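Local coordinates for adenylate kinase (Thermus thermophilus, PDB 3CM0), which catalyses the reversible transfer of the terminal phosphate of ATP to AMP, giving two ADP, and so serves cellular energy balance and adenine nucleotide metabolism, at residues 20-25 with 30-35; 63-68 with 89-94. All coordinates share one frame; numbering follows the deposited sequence.

Contact 1: residues 20-25 with 30-35; sequences QASRLA and FKKLST
Lys32 lays its aliphatic chain along the face of helix 17-28 formed by Ala21, Ser22 and Ala25, in the P-loop kinase core. That helix is the connection of a beta-alpha-beta crossover from strand 4-10 to the parallel edge strand 31-33, with strand 79-83 lying between the two in the sheet. The short segment axes approach to 8.2 Å and run at 150°, the helix heading back against the strand direction. Three methylene levels do the touching. Lys32 CB meets Ala25 CB at 4.2 Å, Lys32 CD passes Ser22, and Lys32 CE lies 3.3 Å from Ser22 OG and 3.7 Å from the methyl CB of Ala21. With CG anti to the backbone N (chi1 -176°) the chain runs extended along the helix, and only at chi4, -70°, does it bend. The ammonium NZ finds its partner in a salt bridge to Asp83, at the end of strand 79-83, while Ser22 OG is hydrogen-bonded back to Gly18 O in the preceding helical turn; the two polar ends are therefore each held by a different group.

At the other end of the contact the turn is closed by backbone. Phe30 CB packs on Ala25 CA, and the Phe30 ring has Leu24 O near its CD2 and continues into the core against Ile81 and Val7, strands 79-83 and 4-10 supplying the second shell. Ala25 CB also rests 3.5 Å from Phe30 O. The one hydrogen bond across the segments runs from Phe30 N to Ala25 O, 3.1 Å.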
# COMPACT_ATOMS: atom_id res chain seq x y z
N GLN A 20 2.77 -9.79 2.61
CA GLN A 20 4.23 -9.69 2.61
C GLN A 20 4.64 -8.40 3.39
O GLN A 20 5.65 -8.39 4.09
CB GLN A 20 4.80 -9.59 1.18
CG GLN A 20 4.63 -10.86 0.33
CD GLN A 20 5.44 -12.01 0.89
OE1 GLN A 20 6.30 -11.82 1.74
NE2 GLN A 20 5.16 -13.23 0.42
N ALA A 21 3.89 -7.33 3.20
CA ALA A 21 4.18 -6.08 3.93
C ALA A 21 4.07 -6.37 5.43
O ALA A 21 4.87 -5.92 6.23
CB ALA A 21 3.18 -5.02 3.54
N SER A 22 3.03 -7.11 5.80
CA SER A 22 2.82 -7.44 7.21
C SER A 22 3.93 -8.30 7.78
O SER A 22 4.33 -8.15 8.94
CB SER A 22 1.47 -8.12 7.39
OG SER A 22 0.42 -7.18 7.23
N ARG A 23 4.44 -9.21 6.96
CA ARG A 23 5.52 -10.05 7.44
C ARG A 23 6.84 -9.31 7.56
O ARG A 23 7.59 -9.50 8.51
CB ARG A 23 5.69 -11.27 6.54
CG ARG A 23 6.95 -12.08 6.87
CD ARG A 23 6.84 -13.44 6.22
NE ARG A 23 8.05 -14.23 6.41
CZ ARG A 23 8.29 -15.36 5.75
NH1 ARG A 23 7.41 -15.83 4.89
NH2 ARG A 23 9.43 -16.01 5.95
N LEU A 24 7.14 -8.44 6.59
CA LEU A 24 8.38 -7.68 6.67
C LEU A 24 8.30 -6.76 7.90
O LEU A 24 9.31 -6.52 8.59
CB LEU A 24 8.53 -6.80 5.40
CG LEU A 24 9.85 -6.02 5.32
CD1 LEU A 24 11.01 -6.97 5.21
CD2 LEU A 24 9.79 -5.06 4.09
N ALA A 25 7.09 -6.26 8.17
CA ALA A 25 6.85 -5.34 9.30
C ALA A 25 7.17 -6.03 10.61
O ALA A 25 7.97 -5.55 11.40
CB ALA A 25 5.39 -4.88 9.31
N PHE A 30 9.23 -2.69 11.41
CA PHE A 30 8.70 -1.52 10.70
C PHE A 30 7.27 -1.36 11.18
O PHE A 30 6.57 -2.35 11.42
CB PHE A 30 8.63 -1.75 9.17
CG PHE A 30 9.95 -1.65 8.47
CD1 PHE A 30 10.25 -0.52 7.70
CD2 PHE A 30 10.90 -2.66 8.57
CE1 PHE A 30 11.47 -0.40 7.03
CE2 PHE A 30 12.13 -2.56 7.92
CZ PHE A 30 12.42 -1.42 7.14
N LYS A 31 6.82 -0.11 11.32
CA LYS A 31 5.44 0.15 11.66
C LYS A 31 4.67 0.24 10.33
O LYS A 31 4.98 1.12 9.48
CB LYS A 31 5.29 1.47 12.43
CG LYS A 31 3.85 1.77 12.80
CD LYS A 31 3.74 2.79 13.94
CE LYS A 31 4.30 4.14 13.56
NZ LYS A 31 4.06 5.16 14.63
N LYS A 32 3.70 -0.66 10.15
CA LYS A 32 2.87 -0.68 8.94
C LYS A 32 1.73 0.31 9.14
O LYS A 32 0.85 0.12 9.97
CB LYS A 32 2.33 -2.10 8.71
CG LYS A 32 1.52 -2.30 7.44
CD LYS A 32 1.30 -3.81 7.23
CE LYS A 32 0.51 -4.17 5.97
NZ LYS A 32 -0.93 -3.80 6.02
N LEU A 33 1.74 1.37 8.36
CA LEU A 33 0.73 2.39 8.50
C LEU A 33 -0.53 2.16 7.67
O LEU A 33 -0.49 1.63 6.56
CB LEU A 33 1.32 3.75 8.12
CG LEU A 33 2.62 4.16 8.81
CD1 LEU A 33 2.92 5.61 8.45
CD2 LEU A 33 2.50 3.98 10.31
N SER A 34 -1.66 2.58 8.22
CA SER A 34 -2.93 2.49 7.52
C SER A 34 -3.61 3.81 7.81
O SER A 34 -4.00 4.08 8.96
CB SER A 34 -3.80 1.34 8.04
OG SER A 34 -5.16 1.57 7.66
N THR A 35 -3.74 4.65 6.78
CA THR A 35 -4.39 5.94 6.97
C THR A 35 -5.84 5.71 7.45
O THR A 35 -6.30 6.36 8.39
CB THR A 35 -4.33 6.80 5.65
OG1 THR A 35 -5.00 6.12 4.57
CG2 THR A 35 -2.88 7.03 5.23

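Contact 2: residues 63-68 with 89-94; sequences VPDDLI and LAQAEA
Asp65 and Gln91 form a side-chain hydrogen bond between two helix starts, a polar bridge from the first turn of helix 65-75 to the first turn of helix 89-101, at the predicted AMP site of the adenylate kinase fold. The contact is small: the nearest CA atoms, of Asp65 and Gln91, are 6.9 Å apart and the segments bury 131 Å² between them. Gln91 NE2 donates to Asp65 OD1 over 3.1 Å with an N-H...O angle of 171°, nearly straight. The acceptor lies almost exactly in the amide plane of Gln91, whereas the donor reaches OD1 from its syn side but 33° out of the carboxylate plane, so the bond is well aligned for the amide and tilted for the acid. The two side chains cross at about a right angle, and their flat groups are turned 63° against each other.

Beyond CG the Gln91 chain is extended, which carries the amide across to the acid; the carboxylate also lies over the CG methylene of Gln91, with Asp65 OD2 3.7 Å from that carbon. An alanine in place of Asp65 would probably leave Gln91 NE2 without this acceptor and its amide held from one end alone. That other end is Gln91 OE1, which accepts from Arg87 N, so both ends of the amide are gripped and its rotation is fixed. Gln91, Arg87 and Val63 are predicted to bind AMP, and the bridge is consistent with orienting Gln91 within that site. Ile68 CD1 comes to 4.4 Å from Gln91 NE2.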
# COMPACT_ATOMS: atom_id res chain seq x y z
N VAL A 63 -11.32 12.73 2.98
CA VAL A 63 -10.40 13.44 3.87
C VAL A 63 -9.32 14.04 2.99
O VAL A 63 -8.72 13.32 2.18
CB VAL A 63 -9.76 12.49 4.90
CG1 VAL A 63 -8.73 13.26 5.75
CG2 VAL A 63 -10.85 11.89 5.79
N PRO A 64 -9.07 15.35 3.11
CA PRO A 64 -8.06 16.06 2.31
C PRO A 64 -6.66 15.48 2.45
O PRO A 64 -6.27 14.97 3.52
CB PRO A 64 -8.15 17.50 2.82
CG PRO A 64 -8.53 17.29 4.25
CD PRO A 64 -9.62 16.25 4.14
N ASP A 65 -5.89 15.57 1.38
CA ASP A 65 -4.55 15.05 1.42
C ASP A 65 -3.74 15.72 2.52
O ASP A 65 -2.89 15.08 3.12
CB ASP A 65 -3.82 15.28 0.08
CG ASP A 65 -4.24 14.29 -0.99
OD1 ASP A 65 -4.90 13.30 -0.66
OD2 ASP A 65 -3.88 14.51 -2.17
N ASP A 66 -3.98 16.99 2.81
CA ASP A 66 -3.14 17.60 3.83
C ASP A 66 -3.31 16.97 5.20
O ASP A 66 -2.35 16.90 6.00
CB ASP A 66 -3.34 19.11 3.85
CG ASP A 66 -4.74 19.51 4.23
OD1 ASP A 66 -5.66 18.67 4.17
OD2 ASP A 66 -4.92 20.70 4.58
N LEU A 67 -4.50 16.49 5.48
CA LEU A 67 -4.75 15.85 6.76
C LEU A 67 -4.14 14.45 6.78
O LEU A 67 -3.58 14.01 7.77
CB LEU A 67 -6.27 15.80 7.00
CG LEU A 67 -6.65 15.21 8.35
CD1 LEU A 67 -5.95 15.99 9.44
CD2 LEU A 67 -8.16 15.28 8.52
N ILE A 68 -4.24 13.73 5.66
CA ILE A 68 -3.64 12.40 5.59
C ILE A 68 -2.11 12.50 5.78
O ILE A 68 -1.52 11.72 6.50
CB ILE A 68 -3.92 11.78 4.19
CG1 ILE A 68 -5.44 11.56 4.02
CG2 ILE A 68 -3.14 10.48 4.02
CD1 ILE A 68 -5.83 11.03 2.67
N LEU A 89 -0.73 10.35 -7.64
CA LEU A 89 0.55 11.00 -7.86
C LEU A 89 0.73 12.19 -6.92
O LEU A 89 1.82 12.44 -6.45
CB LEU A 89 0.60 11.46 -9.34
CG LEU A 89 1.95 11.67 -10.01
CD1 LEU A 89 2.83 10.45 -9.80
CD2 LEU A 89 1.71 11.92 -11.55
N ALA A 90 -0.33 12.92 -6.62
CA ALA A 90 -0.22 14.07 -5.71
C ALA A 90 0.24 13.56 -4.33
O ALA A 90 1.09 14.18 -3.66
CB ALA A 90 -1.56 14.79 -5.57
N GLN A 91 -0.30 12.42 -3.93
CA GLN A 91 0.10 11.86 -2.63
C GLN A 91 1.54 11.35 -2.69
O GLN A 91 2.31 11.46 -1.72
CB GLN A 91 -0.87 10.72 -2.25
CG GLN A 91 -2.24 11.20 -1.81
CD GLN A 91 -3.28 10.07 -1.82
OE1 GLN A 91 -2.95 8.94 -2.16
NE2 GLN A 91 -4.52 10.37 -1.46
N ALA A 92 1.94 10.79 -3.83
CA ALA A 92 3.31 10.29 -3.96
C ALA A 92 4.27 11.45 -3.83
O ALA A 92 5.30 11.36 -3.16
CB ALA A 92 3.54 9.58 -5.32
N GLU A 93 3.97 12.55 -4.51
CA GLU A 93 4.84 13.71 -4.43
C GLU A 93 4.92 14.29 -3.00
O GLU A 93 6.00 14.57 -2.48
CB GLU A 93 4.32 14.76 -5.41
CG GLU A 93 4.58 14.29 -6.87
CD GLU A 93 4.09 15.30 -7.90
OE1 GLU A 93 3.73 16.42 -7.48
OE2 GLU A 93 4.07 14.98 -9.13
N ALA A 94 3.76 14.43 -2.37
CA ALA A 94 3.70 14.96 -1.00
C ALA A 94 4.46 14.05 -0.05
O ALA A 94 5.16 14.51 0.85
CB ALA A 94 2.26 15.11 -0.58

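From the N terminus, helix 17-28 leads through a short turn into edge strand 31-33, and contact 1 closes that small loop, joining the helix to the strand. The chain then passes helices 35-44 and 48-58 of the NMP region before contact 2 opens. Contact 2 closes only residues 69-88, the rest of helix 65-75, strand 79-83 and the loop after it, and joins helix 65-75, just after the NMP region, to helix 89-101. The two closures follow in series, neither nested nor crossing, with centres about 19 Å apart. They still meet: Thr35 CG2 packs 3.7 Å from Ile68 CG2, connecting the two near the predicted AMP site.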